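Glutamine amido transferase (Methylobacillus flagellatus, PDB 3M3P) belongs to the glutamine amidotransferase family and is an alpha/beta protein built round one central mixed sheet flanked by helices. Local coordinates at residues 6-11 with 29-34; 107-112 with 139-144; 111-116 with 207-212. All coordinates share one frame; numbering follows the deposited sequence.

Contact 1 (6-11 with 29-34); sequences VMIIQF and IPFQVL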
ATOM      1  N   VAL A   6       9.250 -10.096  -8.044  1.00  4.43           N
ATOM      2  CA  VAL A   6       8.558  -8.851  -7.657  1.00  4.44           C
ATOM      3  C   VAL A   6       9.561  -7.987  -6.913  1.00  4.44           C
ATOM      4  O   VAL A   6      10.242  -8.458  -5.997  1.00  6.07           O
ATOM      5  CB  VAL A   6       7.325  -9.138  -6.807  1.00  4.73           C
ATOM      6  CG1 VAL A   6       6.709  -7.843  -6.231  1.00  5.34           C
ATOM      7  CG2 VAL A   6       6.286  -9.935  -7.655  1.00  5.45           C
HETATM    8  N   MSE A   7       9.706  -6.724  -7.312  1.00  3.92           N
HETATM    9  CA  MSE A   7      10.544  -5.789  -6.592  1.00  4.23           C
HETATM   10  C   MSE A   7       9.697  -5.084  -5.551  1.00  4.89           C
HETATM   11  O   MSE A   7       8.655  -4.555  -5.871  1.00  5.21           O
HETATM   12  CB  MSE A   7      11.108  -4.811  -7.576  1.00  6.27           C
HETATM   13  CG  MSE A   7      11.693  -3.564  -6.968  1.00 10.47           C
HETATM   14 SE   MSE A   7      12.761  -2.350  -8.158  1.00 30.77          SE
HETATM   15  CE  MSE A   7      11.496  -1.945  -9.678  1.00 25.73           C
ATOM     16  N   ILE A   8      10.131  -5.081  -4.314  1.00  4.93           N
ATOM     17  CA  ILE A   8       9.439  -4.447  -3.193  1.00  5.92           C
ATOM     18  C   ILE A   8      10.318  -3.318  -2.678  1.00  6.50           C
ATOM     19  O   ILE A   8      11.465  -3.534  -2.265  1.00  7.96           O
ATOM     20  CB  ILE A   8       9.112  -5.422  -2.020  1.00  5.99           C
ATOM     21  CG1 ILE A   8       8.311  -6.628  -2.505  1.00  8.44           C
ATOM     22  CG2 ILE A   8       8.437  -4.660  -0.897  1.00  7.64           C
ATOM     23  CD1 ILE A   8       7.896  -7.605  -1.401  1.00  8.85           C
ATOM     24  N   ILE A   9       9.795  -2.109  -2.734  1.00  6.26           N
ATOM     25  CA  ILE A   9      10.471  -0.942  -2.219  1.00  6.23           C
ATOM     26  C   ILE A   9      10.013  -0.697  -0.791  1.00  7.46           C
ATOM     27  O   ILE A   9       8.825  -0.526  -0.505  1.00  7.16           O
ATOM     28  CB  ILE A   9      10.156   0.328  -3.086  1.00  6.86           C
ATOM     29  CG1 ILE A   9      10.379   0.053  -4.583  1.00  7.37           C
ATOM     30  CG2 ILE A   9      10.942   1.565  -2.560  1.00  8.19           C
ATOM     31  CD1 ILE A   9      11.738  -0.474  -4.947  1.00  8.20           C
ATOM     32  N   GLN A  10      11.005  -0.729   0.097  1.00  7.34           N
ATOM     33  CA  GLN A  10      10.801  -0.495   1.511  1.00  8.08           C
ATOM     34  C   GLN A  10      11.515   0.800   1.900  1.00  9.40           C
ATOM     35  O   GLN A  10      12.562   1.151   1.343  1.00 10.41           O
ATOM     36  CB  GLN A  10      11.367  -1.709   2.243  1.00  9.49           C
ATOM     37  CG  GLN A  10      11.073  -1.834   3.727  1.00 12.25           C
ATOM     38  CD  GLN A  10      11.321  -3.251   4.269  1.00  8.41           C
ATOM     39  OE1 GLN A  10      11.136  -4.319   3.573  1.00 11.34           O
ATOM     40  NE2 GLN A  10      11.660  -3.258   5.529  1.00 12.14           N
ATOM     41  N   PHE A  11      10.920   1.542   2.834  1.00  8.11           N
ATOM     42  CA  PHE A  11      11.360   2.895   3.182  1.00  8.86           C
ATOM     43  C   PHE A  11      11.906   2.994   4.593  1.00  8.31           C
ATOM     44  O   PHE A  11      12.537   3.997   4.941  1.00  9.98           O
ATOM     45  CB  PHE A  11      10.216   3.843   2.968  1.00  7.72           C
ATOM     46  CG  PHE A  11       9.725   3.855   1.557  1.00  7.38           C
ATOM     47  CD1 PHE A  11      10.386   4.634   0.588  1.00  8.08           C
ATOM     48  CD2 PHE A  11       8.634   3.106   1.182  1.00  7.40           C
ATOM     49  CE1 PHE A  11       9.933   4.666  -0.678  1.00  8.92           C
ATOM     50  CE2 PHE A  11       8.186   3.131  -0.152  1.00  8.12           C
ATOM     51  CZ  PHE A  11       8.818   3.951  -1.030  1.00  7.77           C
ATOM     52  N   ILE A  29       6.218 -17.133  -5.444  1.00  8.46           N
ATOM     53  CA  ILE A  29       6.626 -16.003  -6.290  1.00  7.96           C
ATOM     54  C   ILE A  29       7.862 -15.353  -5.647  1.00  8.22           C
ATOM     55  O   ILE A  29       7.768 -14.819  -4.530  1.00  8.70           O
ATOM     56  CB  ILE A  29       5.532 -14.996  -6.462  1.00  7.42           C
ATOM     57  CG1 ILE A  29       4.381 -15.702  -7.240  1.00  7.93           C
ATOM     58  CG2 ILE A  29       6.021 -13.709  -7.196  1.00  9.08           C
ATOM     59  CD1 ILE A  29       3.028 -14.950  -7.282  1.00  9.63           C
ATOM     60  N   PRO A  30       8.994 -15.332  -6.339  1.00  9.03           N
ATOM     61  CA  PRO A  30      10.179 -14.687  -5.732  1.00  9.35           C
ATOM     62  C   PRO A  30      10.037 -13.193  -5.634  1.00  9.48           C
ATOM     63  O   PRO A  30       9.351 -12.552  -6.468  1.00  9.01           O
ATOM     64  CB  PRO A  30      11.299 -15.047  -6.695  1.00 10.55           C
ATOM     65  CG  PRO A  30      10.628 -15.262  -8.001  1.00 13.69           C
ATOM     66  CD  PRO A  30       9.282 -15.870  -7.677  1.00 10.36           C
ATOM     67  N   PHE A  31      10.641 -12.619  -4.605  1.00  7.86           N
ATOM     68  CA  PHE A  31      10.625 -11.174  -4.453  1.00  7.56           C
ATOM     69  C   PHE A  31      11.957 -10.667  -3.901  1.00  9.03           C
ATOM     70  O   PHE A  31      12.648 -11.404  -3.181  1.00 11.66           O
ATOM     71  CB  PHE A  31       9.456 -10.675  -3.604  1.00  8.51           C
ATOM     72  CG  PHE A  31       9.413 -11.200  -2.189  1.00 11.16           C
ATOM     73  CD1 PHE A  31       9.883 -10.417  -1.125  1.00 13.68           C
ATOM     74  CD2 PHE A  31       8.790 -12.409  -1.921  1.00 11.17           C
ATOM     75  CE1 PHE A  31       9.753 -10.880   0.209  1.00 13.73           C
ATOM     76  CE2 PHE A  31       8.655 -12.855  -0.573  1.00 15.55           C
ATOM     77  CZ  PHE A  31       9.178 -12.056   0.465  1.00 15.19           C
ATOM     78  N   GLN A  32      12.284  -9.422  -4.244  1.00  8.85           N
ATOM     79  CA  GLN A  32      13.525  -8.785  -3.818  1.00  9.18           C
ATOM     80  C   GLN A  32      13.210  -7.420  -3.213  1.00 10.82           C
ATOM     81  O   GLN A  32      12.688  -6.510  -3.893  1.00 12.96           O
ATOM     82  CB  GLN A  32      14.405  -8.586  -5.066  1.00  9.66           C
ATOM     83  CG  GLN A  32      15.053  -9.857  -5.569  1.00 13.12           C
ATOM     84  CD  GLN A  32      16.177 -10.340  -4.657  1.00 13.63           C
ATOM     85  OE1 GLN A  32      16.885  -9.533  -3.994  1.00 14.62           O
ATOM     86  NE2 GLN A  32      16.356 -11.667  -4.621  1.00 13.41           N
ATOM     87  N   VAL A  33      13.585  -7.200  -1.960  1.00  9.03           N
ATOM     88  CA  VAL A  33      13.417  -5.926  -1.266  1.00  9.39           C
ATOM     89  C   VAL A  33      14.618  -5.030  -1.506  1.00  8.57           C
ATOM     90  O   VAL A  33      15.784  -5.428  -1.410  1.00  8.63           O
ATOM     91  CB  VAL A  33      13.253  -6.190   0.231  1.00  9.76           C
ATOM     92  CG1 VAL A  33      13.257  -4.915   1.040  1.00 11.59           C
ATOM     93  CG2 VAL A  33      11.923  -6.996   0.511  1.00  9.72           C
ATOM     94  N   LEU A  34      14.322  -3.758  -1.739  1.00  7.07           N
ATOM     95  CA  LEU A  34      15.294  -2.673  -1.800  1.00  8.10           C
ATOM     96  C   LEU A  34      14.915  -1.643  -0.746  1.00  7.82           C
ATOM     97  O   LEU A  34      13.771  -1.206  -0.693  1.00  7.74           O
ATOM     98  CB  LEU A  34      15.236  -2.014  -3.174  1.00  7.93           C
ATOM     99  CG  LEU A  34      15.684  -2.856  -4.354  1.00 10.22           C
ATOM    100  CD1 LEU A  34      15.527  -2.105  -5.679  1.00 10.12           C
ATOM    101  CD2 LEU A  34      17.124  -3.291  -4.260  1.00 11.92           C
TER

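Contact 2 (107-112 with 139-144); sequences PHAEIG and WHYQTF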
ATOM      1  N   PRO A 107      -7.189  17.166   6.531  1.00  8.26           N
ATOM      2  CA  PRO A 107      -7.748  17.963   7.645  1.00  8.38           C
ATOM      3  C   PRO A 107      -7.618  17.273   8.992  1.00  8.84           C
ATOM      4  O   PRO A 107      -7.334  17.885  10.005  1.00  9.37           O
ATOM      5  CB  PRO A 107      -9.201  18.205   7.191  1.00  8.80           C
ATOM      6  CG  PRO A 107      -9.057  18.266   5.681  1.00 11.20           C
ATOM      7  CD  PRO A 107      -8.107  17.113   5.374  1.00  9.88           C
ATOM      8  N   HIS A 108      -7.850  15.966   8.976  1.00  7.98           N
ATOM      9  CA  HIS A 108      -7.790  15.116  10.158  1.00  8.48           C
ATOM     10  C   HIS A 108      -7.021  13.846   9.812  1.00  7.85           C
ATOM     11  O   HIS A 108      -7.211  13.263   8.735  1.00  9.48           O
ATOM     12  CB  HIS A 108      -9.185  14.728  10.612  1.00  9.08           C
ATOM     13  CG  HIS A 108     -10.075  15.900  10.887  1.00 11.08           C
ATOM     14  ND1 HIS A 108      -9.853  16.790  11.916  1.00 13.07           N
ATOM     15  CD2 HIS A 108     -11.129  16.364  10.188  1.00 14.64           C
ATOM     16  CE1 HIS A 108     -10.771  17.751  11.843  1.00 13.57           C
ATOM     17  NE2 HIS A 108     -11.586  17.471  10.846  1.00 15.52           N
ATOM     18  N   ALA A 109      -6.138  13.446  10.702  1.00  8.04           N
ATOM     19  CA  ALA A 109      -5.378  12.217  10.512  1.00  6.98           C
ATOM     20  C   ALA A 109      -6.293  10.972  10.662  1.00  7.19           C
ATOM     21  O   ALA A 109      -7.408  11.065  11.170  1.00  6.77           O
ATOM     22  CB  ALA A 109      -4.230  12.147  11.499  1.00  7.56           C
ATOM     23  N   GLU A 110      -5.793   9.814  10.237  1.00  5.64           N
ATOM     24  CA  GLU A 110      -6.409   8.545  10.590  1.00  5.13           C
ATOM     25  C   GLU A 110      -5.374   7.661  11.193  1.00  5.55           C
ATOM     26  O   GLU A 110      -4.409   7.311  10.522  1.00  5.59           O
ATOM     27  CB  GLU A 110      -7.071   7.824   9.387  1.00  5.63           C
ATOM     28  CG  GLU A 110      -8.210   8.603   8.738  1.00  7.70           C
ATOM     29  CD  GLU A 110      -8.821   7.902   7.532  1.00  7.11           C
ATOM     30  OE1 GLU A 110      -8.029   7.395   6.696  1.00  7.19           O
ATOM     31  OE2 GLU A 110     -10.076   7.783   7.508  1.00  8.46           O
ATOM     32  N   ILE A 111      -5.582   7.268  12.449  1.00  5.61           N
ATOM     33  CA  ILE A 111      -4.684   6.325  13.133  1.00  4.83           C
ATOM     34  C   ILE A 111      -5.540   5.315  13.849  1.00  5.68           C
ATOM     35  O   ILE A 111      -6.221   5.644  14.829  1.00  5.85           O
ATOM     36  CB  ILE A 111      -3.665   7.001  14.067  1.00  4.98           C
ATOM     37  CG1 ILE A 111      -2.867   8.100  13.358  1.00  6.13           C
ATOM     38  CG2 ILE A 111      -2.773   5.899  14.689  1.00  5.65           C
ATOM     39  CD1 ILE A 111      -1.881   8.932  14.227  1.00  6.84           C
ATOM     40  N   GLY A 112      -5.491   4.089  13.379  1.00  6.61           N
ATOM     41  CA  GLY A 112      -6.267   2.991  13.958  1.00  6.12           C
ATOM     42  C   GLY A 112      -7.207   2.384  12.961  1.00  5.99           C
ATOM     43  O   GLY A 112      -6.939   2.386  11.767  1.00  6.64           O
ATOM     44  N   TRP A 139      -2.683   4.708   9.373  1.00  5.65           N
ATOM     45  CA  TRP A 139      -1.746   5.504  10.186  1.00  6.08           C
ATOM     46  C   TRP A 139      -1.119   6.536   9.259  1.00  5.18           C
ATOM     47  O   TRP A 139      -0.039   6.367   8.733  1.00  7.23           O
ATOM     48  CB  TRP A 139      -0.739   4.622  10.921  1.00  5.72           C
ATOM     49  CG  TRP A 139       0.012   5.328  12.012  1.00  5.80           C
ATOM     50  CD1 TRP A 139       0.469   6.634  12.022  1.00  6.23           C
ATOM     51  CD2 TRP A 139       0.445   4.756  13.232  1.00  5.96           C
ATOM     52  NE1 TRP A 139       1.127   6.883  13.192  1.00  6.56           N
ATOM     53  CE2 TRP A 139       1.122   5.748  13.959  1.00  5.72           C
ATOM     54  CE3 TRP A 139       0.300   3.477  13.788  1.00  6.52           C
ATOM     55  CZ2 TRP A 139       1.724   5.486  15.204  1.00  7.69           C
ATOM     56  CZ3 TRP A 139       0.889   3.222  15.041  1.00  7.65           C
ATOM     57  CH2 TRP A 139       1.588   4.224  15.720  1.00  8.19           C
ATOM     58  N   HIS A 140      -1.877   7.609   9.006  1.00  6.31           N
ATOM     59  CA  HIS A 140      -1.470   8.604   8.007  1.00  5.38           C
ATOM     60  C   HIS A 140      -1.991   9.972   8.308  1.00  5.83           C
ATOM     61  O   HIS A 140      -3.033  10.145   8.925  1.00  5.94           O
ATOM     62  CB  HIS A 140      -1.910   8.204   6.577  1.00  5.63           C
ATOM     63  CG  HIS A 140      -3.361   8.370   6.330  1.00  5.01           C
ATOM     64  ND1 HIS A 140      -3.896   9.436   5.617  1.00  6.05           N
ATOM     65  CD2 HIS A 140      -4.404   7.592   6.721  1.00  6.43           C
ATOM     66  CE1 HIS A 140      -5.217   9.313   5.629  1.00  7.57           C
ATOM     67  NE2 HIS A 140      -5.541   8.194   6.270  1.00  7.01           N
ATOM     68  N   TYR A 141      -1.214  10.952   7.839  1.00  5.54           N
ATOM     69  CA  TYR A 141      -1.517  12.370   7.963  1.00  6.43           C
ATOM     70  C   TYR A 141      -1.785  13.068   6.651  1.00  6.65           C
ATOM     71  O   TYR A 141      -2.205  14.231   6.652  1.00  6.75           O
ATOM     72  CB  TYR A 141      -0.348  13.040   8.679  1.00  6.41           C
ATOM     73  CG  TYR A 141      -0.122  12.573  10.090  1.00  5.58           C
ATOM     74  CD1 TYR A 141      -0.765  13.167  11.159  1.00  7.02           C
ATOM     75  CD2 TYR A 141       0.762  11.551  10.372  1.00  5.97           C
ATOM     76  CE1 TYR A 141      -0.559  12.731  12.465  1.00  6.81           C
ATOM     77  CE2 TYR A 141       0.985  11.150  11.695  1.00  6.26           C
ATOM     78  CZ  TYR A 141       0.304  11.742  12.717  1.00  6.38           C
ATOM     79  OH  TYR A 141       0.571  11.322  13.989  1.00  7.49           O
ATOM     80  N   GLN A 142      -1.467  12.415   5.541  1.00  6.06           N
ATOM     81  CA  GLN A 142      -1.652  13.032   4.212  1.00  6.33           C
ATOM     82  C   GLN A 142      -2.547  12.159   3.354  1.00  6.40           C
ATOM     83  O   GLN A 142      -2.861  11.016   3.689  1.00  6.92           O
ATOM     84  CB  GLN A 142      -0.286  13.315   3.546  1.00  6.22           C
ATOM     85  CG  GLN A 142       0.607  14.164   4.400  1.00  7.67           C
ATOM     86  CD  GLN A 142       1.765  14.744   3.627  1.00  6.67           C
ATOM     87  OE1 GLN A 142       2.483  13.981   2.957  1.00  9.17           O
ATOM     88  NE2 GLN A 142       1.988  16.067   3.695  1.00  8.16           N
ATOM     89  N   THR A 143      -2.882  12.678   2.181  1.00  6.17           N
ATOM     90  CA  THR A 143      -3.791  12.023   1.265  1.00  5.90           C
ATOM     91  C   THR A 143      -3.377  12.267  -0.168  1.00  6.07           C
ATOM     92  O   THR A 143      -2.880  13.367  -0.483  1.00  6.42           O
ATOM     93  CB  THR A 143      -5.285  12.507   1.487  1.00  6.73           C
ATOM     94  OG1 THR A 143      -6.155  11.885   0.538  1.00  6.78           O
ATOM     95  CG2 THR A 143      -5.427  14.005   1.423  1.00  7.02           C
ATOM     96  N   PHE A 144      -3.559  11.254  -1.049  1.00  5.16           N
ATOM     97  CA  PHE A 144      -3.381  11.440  -2.491  1.00  5.73           C
ATOM     98  C   PHE A 144      -4.656  11.909  -3.151  1.00  6.46           C
ATOM     99  O   PHE A 144      -5.758  11.497  -2.737  1.00  6.22           O
ATOM    100  CB  PHE A 144      -2.857  10.185  -3.195  1.00  5.69           C
ATOM    101  CG  PHE A 144      -3.568   8.892  -2.860  1.00  6.07           C
ATOM    102  CD1 PHE A 144      -4.844   8.622  -3.338  1.00  7.21           C
ATOM    103  CD2 PHE A 144      -2.966   7.920  -2.050  1.00  6.38           C
ATOM    104  CE1 PHE A 144      -5.490   7.417  -2.989  1.00  6.89           C
ATOM    105  CE2 PHE A 144      -3.620   6.723  -1.744  1.00  6.21           C
ATOM    106  CZ  PHE A 144      -4.874   6.473  -2.219  1.00  6.69           C
TER

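Contact 3 (111-116 with 207-212); sequences IGWVRA and MVQSAV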
ATOM      1  N   ILE A 111      -5.582   7.268  12.449  1.00  5.61           N
ATOM      2  CA  ILE A 111      -4.684   6.325  13.133  1.00  4.83           C
ATOM      3  C   ILE A 111      -5.540   5.315  13.849  1.00  5.68           C
ATOM      4  O   ILE A 111      -6.221   5.644  14.829  1.00  5.85           O
ATOM      5  CB  ILE A 111      -3.665   7.001  14.067  1.00  4.98           C
ATOM      6  CG1 ILE A 111      -2.867   8.100  13.358  1.00  6.13           C
ATOM      7  CG2 ILE A 111      -2.773   5.899  14.689  1.00  5.65           C
ATOM      8  CD1 ILE A 111      -1.881   8.932  14.227  1.00  6.84           C
ATOM      9  N   GLY A 112      -5.491   4.089  13.379  1.00  6.61           N
ATOM     10  CA  GLY A 112      -6.267   2.991  13.958  1.00  6.12           C
ATOM     11  C   GLY A 112      -7.207   2.384  12.961  1.00  5.99           C
ATOM     12  O   GLY A 112      -6.939   2.386  11.767  1.00  6.64           O
ATOM     13  N   TRP A 113      -8.271   1.791  13.444  1.00  6.34           N
ATOM     14  CA  TRP A 113      -9.255   1.048  12.624  1.00  6.11           C
ATOM     15  C   TRP A 113     -10.349   1.968  12.199  1.00  7.17           C
ATOM     16  O   TRP A 113     -10.958   2.603  13.069  1.00  9.12           O
ATOM     17  CB  TRP A 113      -9.816  -0.122  13.452  1.00  5.61           C
ATOM     18  CG  TRP A 113      -8.756  -1.061  13.901  1.00  6.91           C
ATOM     19  CD1 TRP A 113      -8.241  -1.173  15.151  1.00  7.28           C
ATOM     20  CD2 TRP A 113      -8.090  -2.025  13.099  1.00  6.07           C
ATOM     21  NE1 TRP A 113      -7.272  -2.178  15.190  1.00  7.56           N
ATOM     22  CE2 TRP A 113      -7.134  -2.697  13.929  1.00  7.58           C
ATOM     23  CE3 TRP A 113      -8.201  -2.412  11.754  1.00  7.38           C
ATOM     24  CZ2 TRP A 113      -6.330  -3.759  13.439  1.00  9.01           C
ATOM     25  CZ3 TRP A 113      -7.399  -3.410  11.263  1.00  8.30           C
ATOM     26  CH2 TRP A 113      -6.447  -4.071  12.103  1.00  8.24           C
ATOM     27  N   VAL A 114     -10.598   2.039  10.905  1.00  6.55           N
ATOM     28  CA  VAL A 114     -11.589   2.967  10.355  0.50  6.64           C
ATOM     29  C   VAL A 114     -12.604   2.263   9.482  1.00  6.53           C
ATOM     30  O   VAL A 114     -12.301   1.317   8.752  1.00  7.50           O
ATOM     31  CB  VAL A 114     -10.920   4.115   9.590  0.50  7.39           C
ATOM     32  CG1 VAL A 114      -9.605   4.532  10.337  0.50  6.68           C
ATOM     33  CG2 VAL A 114     -10.604   3.735   8.154  0.50  7.66           C
ATOM     34  N   ARG A 115     -13.839   2.730   9.577  1.00  6.60           N
ATOM     35  CA  ARG A 115     -14.915   2.302   8.689  1.00  6.04           C
ATOM     36  C   ARG A 115     -14.733   2.855   7.275  1.00  5.97           C
ATOM     37  O   ARG A 115     -14.400   4.030   7.093  1.00  6.76           O
ATOM     38  CB  ARG A 115     -16.233   2.758   9.234  1.00  7.01           C
ATOM     39  CG  ARG A 115     -16.564   2.290  10.641  1.00  8.02           C
ATOM     40  CD  ARG A 115     -17.916   2.782  11.094  1.00  9.84           C
ATOM     41  NE  ARG A 115     -19.011   2.151  10.369  1.00  9.49           N
ATOM     42  CZ  ARG A 115     -20.283   2.543  10.428  1.00 13.17           C
ATOM     43  NH1 ARG A 115     -20.630   3.566  11.158  1.00 16.03           N
ATOM     44  NH2 ARG A 115     -21.197   1.873   9.745  1.00 13.14           N
ATOM     45  N   ALA A 116     -14.913   2.009   6.268  1.00  5.50           N
ATOM     46  CA  ALA A 116     -14.778   2.431   4.878  1.00  5.91           C
ATOM     47  C   ALA A 116     -15.815   1.725   4.006  1.00  6.47           C
ATOM     48  O   ALA A 116     -16.348   0.666   4.353  1.00  6.60           O
ATOM     49  CB  ALA A 116     -13.347   2.244   4.374  1.00  6.67           C
HETATM   50  N   MSE A 207     -10.287  10.947  14.561  1.00  6.64           N
HETATM   51  CA  MSE A 207     -10.037   9.599  14.037  1.00  6.75           C
HETATM   52  C   MSE A 207      -8.615   9.122  14.341  1.00  6.59           C
HETATM   53  O   MSE A 207      -7.987   8.496  13.530  1.00  7.26           O
HETATM   54  CB  MSE A 207     -10.375   9.548  12.562  1.00  6.94           C
HETATM   55  CG  MSE A 207     -10.570   8.107  12.017  1.00  6.95           C
HETATM   56 SE   MSE A 207     -11.819   6.960  12.992  1.00 14.16          SE
HETATM   57  CE  MSE A 207     -10.522   5.983  14.197  1.00 14.80           C
ATOM     58  N   VAL A 208      -8.159   9.409  15.564  1.00  6.94           N
ATOM     59  CA  VAL A 208      -6.901   8.923  16.138  1.00  7.23           C
ATOM     60  C   VAL A 208      -7.278   8.141  17.371  1.00  7.50           C
ATOM     61  O   VAL A 208      -7.855   8.697  18.321  1.00  7.69           O
ATOM     62  CB  VAL A 208      -5.891  10.053  16.459  1.00  6.67           C
ATOM     63  CG1 VAL A 208      -4.689   9.558  17.312  1.00  7.85           C
ATOM     64  CG2 VAL A 208      -5.409  10.709  15.106  1.00  7.21           C
ATOM     65  N   GLN A 209      -7.049   6.850  17.339  1.00  6.71           N
ATOM     66  CA  GLN A 209      -7.437   5.908  18.370  1.00  7.23           C
ATOM     67  C   GLN A 209      -6.323   5.752  19.391  1.00  6.52           C
ATOM     68  O   GLN A 209      -5.161   6.090  19.146  1.00  6.59           O
ATOM     69  CB  GLN A 209      -7.787   4.580  17.760  1.00  7.47           C
ATOM     70  CG  GLN A 209      -9.057   4.648  16.901  1.00 11.72           C
ATOM     71  CD  GLN A 209      -9.536   3.221  16.508  1.00 12.88           C
ATOM     72  OE1 GLN A 209      -8.788   2.351  16.188  1.00 10.44           O
ATOM     73  NE2 GLN A 209     -10.834   2.954  16.871  1.00 16.28           N
ATOM     74  N   SER A 210      -6.700   5.245  20.559  1.00  6.54           N
ATOM     75  CA  SER A 210      -5.752   4.862  21.594  1.00  6.46           C
ATOM     76  C   SER A 210      -5.109   3.493  21.312  1.00  5.72           C
ATOM     77  O   SER A 210      -5.647   2.691  20.548  1.00  6.24           O
ATOM     78  CB  SER A 210      -6.498   4.808  22.923  1.00  5.71           C
ATOM     79  OG  SER A 210      -7.395   3.722  22.938  1.00  7.05           O
ATOM     80  N   ALA A 211      -4.012   3.206  22.004  1.00  6.12           N
ATOM     81  CA  ALA A 211      -3.412   1.888  21.952  1.00  6.23           C
ATOM     82  C   ALA A 211      -4.420   0.817  22.345  1.00  5.78           C
ATOM     83  O   ALA A 211      -4.568  -0.202  21.684  1.00  6.30           O
ATOM     84  CB  ALA A 211      -2.179   1.808  22.813  1.00  7.36           C
ATOM     85  N   VAL A 212      -5.172   1.097  23.397  1.00  4.95           N
ATOM     86  CA  VAL A 212      -6.187   0.124  23.832  1.00  6.76           C
ATOM     87  C   VAL A 212      -7.187  -0.182  22.711  1.00  6.14           C
ATOM     88  O   VAL A 212      -7.465  -1.345  22.396  1.00  4.93           O
ATOM     89  CB  VAL A 212      -6.950   0.608  25.093  1.00  7.34           C
ATOM     90  CG1 VAL A 212      -8.264  -0.165  25.342  1.00  7.53           C
ATOM     91  CG2 VAL A 212      -6.048   0.536  26.333  1.00  6.29           C
TER

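Contact 1 (6-11 with 29-34)
Ile8 comes obliquely to the Phe31 ring, its CD1 methyl lying 3.5 Å from Phe31 CD1, while the carbonyl oxygen of Ile29 lies in the ring plane at the edge. Phe31 CG sits between its own backbone N and carbonyl carbon (chi1 60°), which carries the end of the ring away from strand 6-10; Ile8, extended at chi2, still brings its CD1 methyl to the ring. The second flat group, the Gln10 amide, brings OE1 to a methyl, with Gln10 OE1 3.4 Å from Val33 CG1, whereas its NE2 is bonded to Ser12 O. On the same face of the sheet, Val33 CG2 packs 4.1 Å from Ile8 CB. At the start of the pair, Val6 CG2 meets Ile29 CG2 at 3.8 Å. Leu24 of helix 18-26 touches Val6, Ile29 and Phe31, and Phe20 touches Ile8.

The opposite face carries Met7, Ile9 and Leu34. Leu34 CD1 is shared between two neighbours: the selenium of Met7, a selenomethionine, is 3.7 Å from Leu34 CD1, and Ile9 CD1 is 4.2 Å from the same methyl. Met7 runs straight through CG and bends only at chi3 (55°).

Five backbone bonds fix the register, from Val6 N to Pro30 O through to Gln10 N to Leu34 O, and Ile8 is bonded through both its N and its O. The strand axes come within 4.7 Å and run the same way, 25° apart. With helix 18-26 between them in sequence, strands 6-10 and 31-35 form a beta-alpha-beta crossover at one margin of the alpha/beta sheet.

Contact 2 (107-112 with 139-144)
Glu110 and His140 lie side by side and point the same way, within a classic beta bulge in which Trp139 and His140 together face Glu110 across an antiparallel pair. The carboxylate and imidazole planes are almost perpendicular, 89° apart. His140 NE2 donates a nearly straight bond of 2.6 Å to Glu110 OE1, which lies in the ring plane and is met on its anti side. The His140 CG position between its backbone N and carbonyl carbon (chi1 74°) sets the ring alongside the glutamate. Its other nitrogen is tied as well, His140 ND1 to Gln142 O at 2.7 Å, so the rotation of the imidazole is held from both ends. Glu110 has further partners, Gln162 at OE1 and Ser156 at OE2, and Glu138 brings a second carboxylate close to OE1.

On the other face, Ile111 crosses the Trp139 indole obliquely. Its CG2 methyl makes a CH-pi contact, 3.9 Å from the centroid of the five-membered ring of Trp139 and 16° off the normal. The neighbouring Tyr141 ring is approached obliquely by two groups, Ala109 CB at 3.6 Å from Tyr141 CD1 and the end of Ile111. Trp139 NE1 and Tyr141 OH converge on Glu194 OE1, which joins these two aromatic groups through one acceptor.

The backbone pairing is reciprocal: Glu110 N reaches His140 O at 3.1 Å, and His140 N returns to Glu110 O at 3.0 Å. The Ile111 CD1 methyl, which also lies near Trp139 NE1, stands 3.4 Å from Tyr141 OH.

Contact 3 (111-116 with 207-212)
Ile111 and Val208 form a single backbone bridge, with Ile111 N bonded to Met207 O at 2.9 Å and Gln209 N bonded to Ile111 O at 2.9 Å. Around it, the Ile111 and Val208 side chains run side by side in the same direction, and Val208 CG2 lies 4.0 Å from Ile111 CG1 and equally near Ile111 CD1.

Gln209, extended beyond CG, passes the Ile111 carbonyl oxygen and reaches Gly112 and Trp113. Its amide oxygen takes the backbone N-H of Trp113, Trp113 N to Gln209 OE1 being 2.8 Å and nearly straight. The donor stands well above the amide carbonyl plane, 58° out of it, so the bond does not use a lone-pair direction. Gly112, which has no CB, leaves its CA just 3.4 Å from Gln209 OE1. The chain turns a corner at Gly112, between strands 103-111 and 113-118 of the central sheet, and the glutamine bond spans that corner; the loop 207-209 lies against it just ahead of helix 211-215, whose N-cap is Ser210.

Trp113 and Gln209 cross at about a right angle, the indole and amide planes being 76° apart. The indole itself is held elsewhere: NE1 bonds to Ile214 O, Arg221 makes a cation-pi contact, and Phe137 meets it edge-to-face. Met207, a selenomethionine, bends at chi2 (52°) and again at chi3, which brings its terminal methyl in toward segment 111-116, Met207 CE lying 3.6 Å from Trp113 O. Nearer its backbone, Met207 CG is 4.1 Å from Val114 CG1 in one of two modelled conformers, so this touch is less certain.

In the fold
All three contacts reach one mixed sheet, contact 1 at its parallel margin and contacts 2 and 3 in its antiparallel part. Contact 1 comes first along the chain and closes before the others open; it joins outermost strand 31-35 to strand 6-10. Contacts 2 and 3 begin from the same stretch, share Ile111 and Gly112, and have centres 10 Å apart; they touch where Met207 packs on Ala109 and Glu110. Contact 2 pairs strand 103-111 with strand 134-140, and contact 3 alone ties the corner between strands 103-111 and 113-118 to loop 207-209. Contact 1 lies across the chain's centre from them, its centre 25 Å from that of contact 2 and 29 Å from that of contact 3.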